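Putative polyphosphate kinase 2 (PDB 3CZP) uses inorganic polyphosphate as the phosphate donor to convert AMP to ADP, and GMP to GDP less efficiently, with magnesium as cofactor. Local coordinates at residues 281-284 / 285-288; 479-482 / 483-487; 454-457 / 458-462. All blocks are in the same frame, centred on the assembly; numbering follows the deposited sequence.

Overall arrangement
All three contacts lie in the second of two fused PPK2 domains, whose central five-stranded parallel sheet has strand order 2-3-1-4-5, and each joins successive turns of one helix. Along the chain contact 1 comes first, on helix 273-292, then contact 3, at the end of helix 446-460, and last contact 2, on helix 475-496. The centres of contacts 1 and 2 are about 9 Å apart, because helix 273-292 packs on helix 475-496, pairing early and late helices of the region. Contact 3 stands apart, its centre about 20 Å from that of contact 2; strand 467-471 links their helices. Because the N-terminal domain seems catalytically inactive, all three probably belong to the domain carrying the activity.

Contact 1: residues 281-284 / 285-288; sequences AAEQ and ARLA
E283 and R286 lie side by side on helix 273-292, on the side that meets helix 475-496, joined by a salt bridge across three residues. OE1 of E283 accepts from NH1 of R286 at 3.0 Å through its syn lone pair, although the bond is bent, with an N-H...O angle of 140°. The carboxylate stands nearly upright against the guanidinium, their planes 82° apart. A bend at chi2 (-66°) turns the short acid toward its partner, while R286 is extended from CG to NE. The same OE1 also accepts a hydrogen bond from N487, and R286 has further acidic partners in E491 and D488, so both charges are shared with that helix. The extended chain of Q284 carries its amide NE2 to the carbonyl of R319.

Beneath the side chains, N of L287 donates to O of E283 at 2.9 Å, and N of A288 to O of Q284 at 2.9 Å, the i to i+4 pattern of an alpha helix.

A281, A282 and A285, compact helix formers, occupy exposed positions, whereas buried L287 packs on N487 and I490. Thus one flank rests on helix 475-496, and another meets helix 313-321 and the loop after it.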
ATOM      1  N   ALA A 281       0.510  37.303   5.645  1.00 37.25           N
ATOM      2  CA  ALA A 281      -0.767  37.182   6.375  1.00 36.72           C
ATOM      3  C   ALA A 281      -1.995  37.164   5.443  1.00 36.20           C
ATOM      4  O   ALA A 281      -2.917  36.373   5.630  1.00 35.31           O
ATOM      5  CB  ALA A 281      -0.894  38.337   7.419  1.00 37.15           C
ATOM      6  N   ALA A 282      -2.009  38.057   4.459  1.00 35.29           N
ATOM      7  CA  ALA A 282      -3.125  38.115   3.508  1.00 35.29           C
ATOM      8  C   ALA A 282      -3.216  36.812   2.712  1.00 34.65           C
ATOM      9  O   ALA A 282      -4.300  36.229   2.556  1.00 34.79           O
ATOM     10  CB  ALA A 282      -2.982  39.328   2.556  1.00 33.50           C
ATOM     11  N   GLU A 283      -2.082  36.340   2.220  1.00 33.82           N
ATOM     12  CA  GLU A 283      -2.106  35.138   1.355  1.00 34.06           C
ATOM     13  C   GLU A 283      -2.411  33.818   2.097  1.00 33.23           C
ATOM     14  O   GLU A 283      -3.103  32.932   1.547  1.00 32.31           O
ATOM     15  CB  GLU A 283      -0.801  35.050   0.515  1.00 34.11           C
ATOM     16  CG  GLU A 283      -0.665  36.306  -0.447  1.00 35.06           C
ATOM     17  CD  GLU A 283      -1.725  36.371  -1.538  1.00 35.13           C
ATOM     18  OE1 GLU A 283      -2.156  35.306  -1.991  1.00 37.41           O
ATOM     19  OE2 GLU A 283      -2.137  37.465  -1.957  1.00 36.39           O
ATOM     20  N   GLN A 284      -1.923  33.704   3.332  1.00 32.71           N
ATOM     21  CA  GLN A 284      -2.269  32.592   4.210  1.00 32.35           C
ATOM     22  C   GLN A 284      -3.792  32.544   4.495  1.00 32.00           C
ATOM     23  O   GLN A 284      -4.404  31.465   4.372  1.00 33.27           O
ATOM     24  CB  GLN A 284      -1.441  32.656   5.484  1.00 32.20           C
ATOM     25  CG  GLN A 284       0.047  32.347   5.242  1.00 33.10           C
ATOM     26  CD  GLN A 284       0.886  32.503   6.487  1.00 32.53           C
ATOM     27  OE1 GLN A 284       0.596  33.349   7.339  1.00 35.44           O
ATOM     28  NE2 GLN A 284       1.935  31.671   6.612  1.00 34.21           N
ATOM     29  N   ALA A 285      -4.404  33.693   4.801  1.00 31.70           N
ATOM     30  CA  ALA A 285      -5.879  33.793   4.983  1.00 30.79           C
ATOM     31  C   ALA A 285      -6.648  33.426   3.711  1.00 30.52           C
ATOM     32  O   ALA A 285      -7.730  32.785   3.761  1.00 30.36           O
ATOM     33  CB  ALA A 285      -6.261  35.224   5.449  1.00 30.29           C
ATOM     34  N   ARG A 286      -6.100  33.848   2.567  1.00 29.67           N
ATOM     35  CA  ARG A 286      -6.738  33.620   1.265  1.00 28.98           C
ATOM     36  C   ARG A 286      -6.703  32.126   0.992  1.00 28.43           C
ATOM     37  O   ARG A 286      -7.715  31.547   0.626  1.00 27.21           O
ATOM     38  CB  ARG A 286      -5.992  34.391   0.167  1.00 28.31           C
ATOM     39  CG  ARG A 286      -6.657  34.385  -1.195  1.00 29.10           C
ATOM     40  CD  ARG A 286      -5.844  35.210  -2.143  1.00 30.02           C
ATOM     41  NE  ARG A 286      -6.127  34.926  -3.548  1.00 31.11           N
ATOM     42  CZ  ARG A 286      -5.251  35.116  -4.531  1.00 31.34           C
ATOM     43  NH1 ARG A 286      -4.020  35.547  -4.275  1.00 31.82           N
ATOM     44  NH2 ARG A 286      -5.583  34.843  -5.779  1.00 30.21           N
ATOM     45  N   LEU A 287      -5.553  31.496   1.230  1.00 27.68           N
ATOM     46  CA  LEU A 287      -5.435  30.032   1.057  1.00 27.66           C
ATOM     47  C   LEU A 287      -6.379  29.293   1.992  1.00 27.39           C
ATOM     48  O   LEU A 287      -7.071  28.407   1.546  1.00 27.45           O
ATOM     49  CB  LEU A 287      -4.006  29.510   1.266  1.00 27.55           C
ATOM     50  CG  LEU A 287      -3.860  27.960   1.174  1.00 27.98           C
ATOM     51  CD1 LEU A 287      -4.236  27.479  -0.215  1.00 25.55           C
ATOM     52  CD2 LEU A 287      -2.484  27.510   1.508  1.00 26.88           C
ATOM     53  N   ALA A 288      -6.426  29.656   3.271  1.00 27.59           N
ATOM     54  CA  ALA A 288      -7.307  28.976   4.205  1.00 27.37           C
ATOM     55  C   ALA A 288      -8.761  29.059   3.701  1.00 27.58           C
ATOM     56  O   ALA A 288      -9.537  28.098   3.789  1.00 27.26           O
ATOM     57  CB  ALA A 288      -7.182  29.605   5.565  1.00 27.82           C
TER

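Contact 2: residues 479-482 / 483-487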
ATOM      1  N   ARG A 479       8.565  33.205  -0.507  1.00 31.94           N
ATOM      2  CA  ARG A 479       7.427  32.664   0.242  1.00 32.25           C
ATOM      3  C   ARG A 479       6.060  33.186  -0.210  1.00 31.82           C
ATOM      4  O   ARG A 479       5.102  32.411  -0.381  1.00 31.43           O
ATOM      5  CB  ARG A 479       7.595  32.864   1.740  1.00 32.57           C
ATOM      6  CG  ARG A 479       8.715  32.021   2.380  1.00 34.13           C
ATOM      7  CD  ARG A 479       9.120  32.656   3.694  1.00 34.73           C
ATOM      8  NE  ARG A 479      10.254  31.950   4.293  1.00 38.78           N
ATOM      9  CZ  ARG A 479      10.899  32.377   5.386  1.00 38.44           C
ATOM     10  NH1 ARG A 479      10.497  33.474   6.014  1.00 39.70           N
ATOM     11  NH2 ARG A 479      11.932  31.694   5.876  1.00 35.88           N
ATOM     12  N   VAL A 480       5.961  34.495  -0.388  1.00 31.20           N
ATOM     13  CA  VAL A 480       4.694  35.124  -0.763  1.00 31.08           C
ATOM     14  C   VAL A 480       4.298  34.723  -2.172  1.00 30.92           C
ATOM     15  O   VAL A 480       3.156  34.428  -2.436  1.00 30.91           O
ATOM     16  CB  VAL A 480       4.771  36.680  -0.597  1.00 31.78           C
ATOM     17  CG1 VAL A 480       3.504  37.321  -1.102  1.00 30.02           C
ATOM     18  CG2 VAL A 480       5.063  37.014   0.897  1.00 28.76           C
ATOM     19  N   LYS A 481       5.258  34.679  -3.079  1.00 31.42           N
ATOM     20  CA  LYS A 481       5.008  34.238  -4.450  1.00 30.99           C
ATOM     21  C   LYS A 481       4.462  32.779  -4.526  1.00 30.72           C
ATOM     22  O   LYS A 481       3.516  32.489  -5.265  1.00 29.48           O
ATOM     23  CB  LYS A 481       6.284  34.406  -5.274  1.00 31.39           C
ATOM     24  CG  LYS A 481       6.176  33.927  -6.680  1.00 31.23           C
ATOM     25  CD  LYS A 481       7.314  34.391  -7.542  1.00 31.76           C
ATOM     26  CE  LYS A 481       7.038  34.105  -9.046  1.00 34.10           C
ATOM     27  NZ  LYS A 481       7.867  34.949  -9.956  1.00 32.72           N
ATOM     28  N   VAL A 482       5.005  31.896  -3.695  1.00 30.00           N
ATOM     29  CA  VAL A 482       4.549  30.504  -3.632  1.00 29.47           C
ATOM     30  C   VAL A 482       3.086  30.468  -3.202  1.00 28.75           C
ATOM     31  O   VAL A 482       2.236  29.848  -3.859  1.00 27.45           O
ATOM     32  CB  VAL A 482       5.451  29.648  -2.653  1.00 29.03           C
ATOM     33  CG1 VAL A 482       4.750  28.376  -2.269  1.00 29.91           C
ATOM     34  CG2 VAL A 482       6.838  29.329  -3.292  1.00 27.82           C
ATOM     35  N   LEU A 483       2.791  31.163  -2.109  1.00 28.15           N
ATOM     36  CA  LEU A 483       1.427  31.201  -1.601  1.00 28.37           C
ATOM     37  C   LEU A 483       0.510  31.846  -2.656  1.00 29.29           C
ATOM     38  O   LEU A 483      -0.516  31.280  -3.006  1.00 29.91           O
ATOM     39  CB  LEU A 483       1.346  31.959  -0.277  1.00 28.97           C
ATOM     40  CG  LEU A 483       1.571  31.163   1.021  1.00 29.31           C
ATOM     41  CD1 LEU A 483       2.139  32.099   2.058  1.00 27.02           C
ATOM     42  CD2 LEU A 483       0.287  30.528   1.527  1.00 28.10           C
ATOM     43  N   ARG A 484       0.907  32.991  -3.200  1.00 28.26           N
ATOM     44  CA  ARG A 484       0.034  33.684  -4.164  1.00 28.43           C
ATOM     45  C   ARG A 484      -0.301  32.821  -5.392  1.00 27.72           C
ATOM     46  O   ARG A 484      -1.418  32.850  -5.882  1.00 26.09           O
ATOM     47  CB  ARG A 484       0.661  34.944  -4.630  1.00 27.67           C
ATOM     48  CG  ARG A 484      -0.275  35.870  -5.374  1.00 29.63           C
ATOM     49  CD  ARG A 484       0.452  37.145  -5.732  1.00 28.59           C
ATOM     50  NE  ARG A 484       0.616  38.083  -4.630  1.00 29.75           N
ATOM     51  CZ  ARG A 484       1.786  38.519  -4.134  1.00 29.33           C
ATOM     52  NH1 ARG A 484       1.788  39.417  -3.161  1.00 23.73           N
ATOM     53  NH2 ARG A 484       2.954  38.024  -4.563  1.00 30.25           N
ATOM     54  N   THR A 485       0.688  32.074  -5.874  1.00 28.11           N
ATOM     55  CA  THR A 485       0.506  31.187  -7.006  1.00 28.00           C
ATOM     56  C   THR A 485      -0.481  30.066  -6.730  1.00 29.41           C
ATOM     57  O   THR A 485      -1.362  29.756  -7.568  1.00 30.89           O
ATOM     58  CB  THR A 485       1.819  30.545  -7.457  1.00 28.77           C
ATOM     59  OG1 THR A 485       2.788  31.553  -7.770  1.00 22.96           O
ATOM     60  CG2 THR A 485       1.568  29.655  -8.706  1.00 26.61           C
ATOM     61  N   ILE A 486      -0.302  29.400  -5.607  1.00 29.37           N
ATOM     62  CA  ILE A 486      -1.259  28.403  -5.177  1.00 30.33           C
ATOM     63  C   ILE A 486      -2.669  28.987  -5.206  1.00 30.64           C
ATOM     64  O   ILE A 486      -3.540  28.435  -5.844  1.00 32.26           O
ATOM     65  CB  ILE A 486      -0.902  27.816  -3.798  1.00 30.29           C
ATOM     66  CG1 ILE A 486       0.383  26.970  -3.917  1.00 29.29           C
ATOM     67  CG2 ILE A 486      -1.999  26.915  -3.244  1.00 29.17           C
ATOM     68  CD1 ILE A 486       0.919  26.596  -2.571  1.00 29.86           C
ATOM     69  N   ASN A 487      -2.861  30.117  -4.534  1.00 31.12           N
ATOM     70  CA  ASN A 487      -4.133  30.793  -4.456  1.00 30.77           C
ATOM     71  C   ASN A 487      -4.676  31.197  -5.820  1.00 30.76           C
ATOM     72  O   ASN A 487      -5.865  31.006  -6.079  1.00 29.48           O
ATOM     73  CB  ASN A 487      -4.008  32.069  -3.580  1.00 30.04           C
ATOM     74  CG  ASN A 487      -3.742  31.760  -2.077  1.00 30.17           C
ATOM     75  OD1 ASN A 487      -4.032  30.668  -1.599  1.00 25.83           O
ATOM     76  ND2 ASN A 487      -3.215  32.751  -1.339  1.00 25.01           N
TER
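L483 opens 483-487 by donating its backbone N to O of R479, 3.1 Å away, while its apolar side chain packs on L280. R484 lays one face of its guanidinium over CG1 of V480, with NH1 3.4 Å from that methyl. The chain reaches back because it bends at chi3 (-77°), and a valine methyl suits the flat face, which has no N-H to offer it. NH1 also donates to the amide oxygen of Q279.

T485 grips the carbonyl of K481 twice: its N donates to O of K481 at 2.9 Å and its OG1 to the same O at 2.8 Å, from opposite faces of the carbonyl plane. The hydroxyl, anti to its own carbonyl carbon (chi1 -57°), thereby spends its proton within the helix. K481 extends to a salt bridge with E471. I486 then brings CD1 to 4.2 Å from CG1 of V482, one turn earlier.

These residues set helix 475-496 between the sheet and helix 273-292. V482, T485 and I486 lie against F409 or V407 of strand 404-412, with V320 of helix 313-321 beside V482 and I486; K481 and T485 touch T468 of strand 467-471, and V480, L483 and N487 meet helix 273-292.

Contact 3: residues 454-457 / 458-462; sequences GDMV and DRTST
With chi1 at 62°, T460 holds OG1 between its backbone N and carbonyl carbon, and this turns the hydroxyl back over O of M456, one turn earlier. The pair closes the C-terminal turn of helix 446-460 in the P-loop-type PPK2 domain. A short side chain bearing a hydroxyl suits this place, because it can reach a carbonyl that the backbone already uses: N of T460 donates to O of M456 at 2.8 Å. OG1 is also hydrogen-bonded to NE1 of W467, so the buried hydroxyl has a partner beyond the helix.

D455, on another side of the turn, forms a salt bridge with R375 and accepts a hydrogen bond from N258. In one of two modelled conformers R459 stacks its guanidinium on this carboxylate, the planes 25° apart; this stack, the long ion pairs to D455 and D458, and a cation-pi contact with Y389 are therefore tentative.

Beyond this the helix ends. S461 is the first residue to leave helical angles, yet its N still donates to O of V457 at 2.9 Å, and its OG is hydrogen-bonded to the backbone N of W467. The second bond to O of M456, from OG1 of T460, is 2.7 Å long and comes from above the carbonyl plane.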
ATOM      1  N   GLY A 454      16.147  24.203 -17.710  1.00 32.19           N
ATOM      2  CA  GLY A 454      15.700  24.780 -18.963  1.00 31.25           C
ATOM      3  C   GLY A 454      14.905  23.846 -19.844  1.00 31.16           C
ATOM      4  O   GLY A 454      13.851  24.214 -20.357  1.00 30.60           O
ATOM      5  N   ASP A 455      15.417  22.636 -20.044  1.00 31.91           N
ATOM      6  CA  ASP A 455      14.730  21.635 -20.840  1.00 32.98           C
ATOM      7  C   ASP A 455      13.445  21.201 -20.228  1.00 32.99           C
ATOM      8  O   ASP A 455      12.448  21.030 -20.940  1.00 34.00           O
ATOM      9  CB  ASP A 455      15.601  20.403 -21.044  1.00 33.27           C
ATOM     10  CG  ASP A 455      16.786  20.689 -21.889  1.00 33.49           C
ATOM     11  OD1 ASP A 455      16.791  21.736 -22.584  1.00 35.28           O
ATOM     12  OD2 ASP A 455      17.709  19.859 -21.897  1.00 36.83           O
HETATM   13  N   MSE A 456      13.474  20.996 -18.914  1.00 33.33           N
HETATM   14  CA  MSE A 456      12.304  20.610 -18.162  1.00 33.77           C
HETATM   15  C   MSE A 456      11.177  21.604 -18.376  1.00 33.07           C
HETATM   16  O   MSE A 456      10.090  21.245 -18.765  1.00 33.21           O
HETATM   17  CB  MSE A 456      12.647  20.538 -16.663  1.00 33.35           C
HETATM   18  CG  MSE A 456      11.464  20.360 -15.724  1.00 34.28           C
HETATM   19 SE   MSE A 456      12.163  20.170 -13.910  0.80 39.26          SE
HETATM   20  CE  MSE A 456      12.361  22.042 -13.533  1.00 30.86           C
ATOM     21  N   VAL A 457      11.461  22.871 -18.123  1.00 33.66           N
ATOM     22  CA  VAL A 457      10.487  23.948 -18.303  1.00 33.47           C
ATOM     23  C   VAL A 457       9.981  24.056 -19.761  1.00 33.13           C
ATOM     24  O   VAL A 457       8.763  24.077 -20.019  1.00 33.20           O
ATOM     25  CB  VAL A 457      11.073  25.298 -17.765  1.00 34.03           C
ATOM     26  CG1 VAL A 457      10.101  26.486 -18.037  1.00 32.77           C
ATOM     27  CG2 VAL A 457      11.382  25.149 -16.268  1.00 34.81           C
ATOM     28  N   ASP A 458      10.886  24.065 -20.729  1.00 32.60           N
ATOM     29  CA  ASP A 458      10.468  23.991 -22.113  1.00 32.62           C
ATOM     30  C   ASP A 458       9.529  22.827 -22.454  1.00 32.42           C
ATOM     31  O   ASP A 458       8.539  23.005 -23.170  1.00 31.68           O
ATOM     32  CB  ASP A 458      11.688  23.856 -23.009  1.00 34.02           C
ATOM     33  CG  ASP A 458      11.318  23.741 -24.461  1.00 37.16           C
ATOM     34  OD1 ASP A 458      10.766  24.733 -25.009  1.00 41.71           O
ATOM     35  OD2 ASP A 458      11.580  22.669 -25.062  1.00 44.17           O
ATOM     36  N   ARG A 459       9.837  21.622 -21.965  1.00 32.03           N
ATOM     37  CA  ARG A 459       9.134  20.431 -22.423  0.50 31.63           C
ATOM     38  C   ARG A 459       7.895  20.099 -21.563  1.00 31.41           C
ATOM     39  O   ARG A 459       7.012  19.361 -21.998  1.00 31.15           O
ATOM     40  CB  ARG A 459      10.097  19.238 -22.456  0.50 31.64           C
ATOM     41  CG  ARG A 459      11.499  19.532 -23.020  0.50 32.95           C
ATOM     42  CD  ARG A 459      11.818  18.882 -24.351  0.50 34.44           C
ATOM     43  NE  ARG A 459      13.123  18.214 -24.273  0.50 35.99           N
ATOM     44  CZ  ARG A 459      14.307  18.759 -24.548  0.50 34.17           C
ATOM     45  NH1 ARG A 459      14.411  20.015 -24.980  0.50 36.74           N
ATOM     46  NH2 ARG A 459      15.402  18.023 -24.394  0.50 33.67           N
ATOM     47  N   THR A 460       7.828  20.614 -20.331  1.00 30.90           N
ATOM     48  CA  THR A 460       6.729  20.237 -19.394  1.00 30.85           C
ATOM     49  C   THR A 460       6.019  21.441 -18.771  1.00 30.31           C
ATOM     50  O   THR A 460       5.187  21.283 -17.899  1.00 29.42           O
ATOM     51  CB  THR A 460       7.214  19.281 -18.215  1.00 30.21           C
ATOM     52  OG1 THR A 460       8.196  19.964 -17.408  1.00 31.23           O
ATOM     53  CG2 THR A 460       7.860  17.952 -18.729  1.00 27.11           C
ATOM     54  N   SER A 461       6.344  22.646 -19.192  1.00 31.23           N
ATOM     55  CA  SER A 461       5.518  23.794 -18.752  1.00 31.35           C
ATOM     56  C   SER A 461       4.377  23.947 -19.727  1.00 31.69           C
ATOM     57  O   SER A 461       4.547  24.542 -20.768  1.00 32.22           O
ATOM     58  CB  SER A 461       6.302  25.074 -18.676  1.00 30.54           C
ATOM     59  OG  SER A 461       5.498  26.029 -18.012  1.00 29.88           O
ATOM     60  N   THR A 462       3.239  23.329 -19.409  1.00 32.35           N
ATOM     61  CA  THR A 462       2.144  23.167 -20.341  1.00 32.16           C
ATOM     62  C   THR A 462       1.035  24.125 -19.936  1.00 32.96           C
ATOM     63  O   THR A 462       1.090  24.667 -18.861  1.00 33.53           O
ATOM     64  CB  THR A 462       1.601  21.711 -20.328  1.00 31.40           C
ATOM     65  OG1 THR A 462       1.178  21.341 -19.010  1.00 27.01           O
ATOM     66  CG2 THR A 462       2.646  20.725 -20.795  1.00 30.19           C
TER